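Local structure of antisigma-factor antagonist, STAS (3OIZ) at residues A[60-65]-A[82-87]. The protein probably serves as the STAS domain of a SulP-type membrane anion transporter, with a fold related to that of antisigma-factor antagonists. Sequence-based numbering, arbitrary orientation.
Sequences SSVQAL and VGMNEA
Val62 and Leu65 meet Met84 across a wide backbone gap: the nearest CA atoms, those of Val62 and Ala87, are still 9.7 Å apart, and no hydrogen bond joins 60-65 to 82-87, so the gap is bridged by side chains alone. Met84, present as selenomethionine, does most of the bridging. With CG anti to the backbone N (chi1 -174°), a bend at chi2 (68°) swings SE and CE across to helix 59-74. Met84 SE lies 3.7 Å from CD2 of Leu65, the one buried residue of the three, and Met84 CE reaches 4.1 Å from that same methyl, the two side chains running past each other in opposite directions. Val62 meets Met84 at about a right angle, its CG1 4.2 Å from CE, a looser apolar touch; the buried surface sums to 109 Å². Helix 59-74 is the connection in a beta-alpha-beta unit of the STAS domain, whose strands 46-51 and 78-82 are parallel neighbours in the sheet. After edge strand 78-82 comes Gly83, at the N-cap of helix 84-88 with positive phi (86°), where a CB would be jammed against the carbonyl O of Val82; Gly83 O accepts Ala87 N at 3.0 Å in the first helical turn. Strand 54-56 lines the contact through Ile56, which touches Val62, Leu65 and Ala87, while Leu65 also packs on Ile49 and Phe34.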
loop_
_atom_site.group_PDB
_atom_site.type_symbol
_atom_site.label_atom_id
_atom_site.label_comp_id
_atom_site.label_asym_id
_atom_site.label_seq_id
_atom_site.Cartn_x
_atom_site.Cartn_y
_atom_site.Cartn_z
ATOM N N SER A 60 9.690 3.340 -9.635
ATOM C CA SER A 60 9.222 4.422 -8.740
ATOM C C SER A 60 8.020 3.979 -7.911
ATOM O O SER A 60 7.909 4.321 -6.717
ATOM C CB SER A 60 8.862 5.666 -9.551
ATOM O OG SER A 60 10.012 6.161 -10.250
ATOM N N SER A 61 7.137 3.183 -8.523
ATOM C CA SER A 61 5.920 2.752 -7.838
ATOM C C SER A 61 6.277 1.676 -6.847
ATOM O O SER A 61 5.691 1.616 -5.756
ATOM C CB SER A 61 4.868 2.286 -8.862
ATOM O OG SER A 61 4.484 3.410 -9.632
ATOM N N VAL A 62 7.264 0.838 -7.188
ATOM C CA VAL A 62 7.805 -0.112 -6.163
ATOM C C VAL A 62 8.378 0.667 -4.952
ATOM O O VAL A 62 8.104 0.342 -3.777
ATOM C CB VAL A 62 8.947 -0.995 -6.723
ATOM C CG1 VAL A 62 9.496 -1.876 -5.617
ATOM C CG2 VAL A 62 8.432 -1.858 -7.876
ATOM N N GLN A 63 9.191 1.690 -5.255
ATOM C CA GLN A 63 9.840 2.474 -4.169
ATOM C C GLN A 63 8.789 3.188 -3.328
ATOM O O GLN A 63 8.997 3.355 -2.109
ATOM C CB GLN A 63 10.799 3.472 -4.807
ATOM C CG GLN A 63 12.056 2.765 -5.318
ATOM C CD GLN A 63 12.959 3.732 -6.056
ATOM O OE1 GLN A 63 12.489 4.662 -6.730
ATOM N NE2 GLN A 63 14.261 3.551 -5.918
ATOM N N ALA A 64 7.667 3.592 -3.948
ATOM C CA ALA A 64 6.577 4.232 -3.204
ATOM C C ALA A 64 5.931 3.238 -2.250
ATOM O O ALA A 64 5.651 3.569 -1.067
ATOM C CB ALA A 64 5.528 4.853 -4.178
ATOM N N LEU A 65 5.691 2.018 -2.727
ATOM C CA LEU A 65 5.164 0.982 -1.819
ATOM C C LEU A 65 6.149 0.755 -0.658
ATOM O O LEU A 65 5.748 0.663 0.532
ATOM C CB LEU A 65 4.920 -0.309 -2.622
ATOM C CG LEU A 65 4.466 -1.546 -1.830
ATOM C CD1 LEU A 65 3.157 -1.307 -1.064
ATOM C CD2 LEU A 65 4.328 -2.725 -2.856
ATOM N N VAL A 82 0.869 -8.325 1.089
ATOM C CA VAL A 82 0.215 -9.515 0.512
ATOM C C VAL A 82 0.102 -9.287 -0.976
ATOM O O VAL A 82 -0.244 -8.182 -1.413
ATOM C CB VAL A 82 -1.213 -9.701 1.090
ATOM C CG1 VAL A 82 -2.018 -10.747 0.298
ATOM C CG2 VAL A 82 -1.141 -10.120 2.561
ATOM N N GLY A 83 0.411 -10.306 -1.786
ATOM C CA GLY A 83 0.204 -10.152 -3.239
ATOM C C GLY A 83 1.353 -9.517 -4.004
ATOM O O GLY A 83 1.159 -9.127 -5.146
HETATM N N MSE A 84 2.535 -9.382 -3.378
HETATM C CA MSE A 84 3.670 -8.778 -4.074
HETATM C C MSE A 84 4.020 -9.509 -5.358
HETATM O O MSE A 84 4.347 -8.865 -6.354
HETATM C CB MSE A 84 4.895 -8.644 -3.166
HETATM C CG MSE A 84 6.062 -7.879 -3.810
HETATM SE SE MSE A 84 5.514 -6.018 -4.027
HETATM C CE MSE A 84 7.081 -5.177 -4.704
ATOM N N ASN A 85 3.991 -10.841 -5.353
ATOM C CA ASN A 85 4.362 -11.592 -6.570
ATOM C C ASN A 85 3.443 -11.242 -7.725
ATOM O O ASN A 85 3.912 -10.856 -8.837
ATOM C CB ASN A 85 4.317 -13.087 -6.313
ATOM C CG ASN A 85 4.721 -13.905 -7.542
ATOM O OD1 ASN A 85 3.863 -14.521 -8.178
ATOM N ND2 ASN A 85 6.028 -13.920 -7.879
ATOM N N GLU A 86 2.139 -11.279 -7.475
ATOM C CA GLU A 86 1.176 -10.963 -8.541
ATOM C C GLU A 86 1.336 -9.530 -9.002
ATOM O O GLU A 86 1.304 -9.235 -10.227
ATOM C CB GLU A 86 -0.259 -11.122 -7.997
ATOM C CG GLU A 86 -0.602 -12.536 -7.811
ATOM C CD GLU A 86 -0.347 -13.065 -6.410
ATOM O OE1 GLU A 86 0.507 -12.545 -5.652
ATOM O OE2 GLU A 86 -1.014 -14.069 -6.102
ATOM N N ALA A 87 1.485 -8.604 -8.055
ATOM C CA ALA A 87 1.566 -7.177 -8.416
ATOM C C ALA A 87 2.848 -6.852 -9.211
ATOM O O ALA A 87 2.870 -5.918 -10.013
ATOM C CB ALA A 87 1.486 -6.311 -7.158
#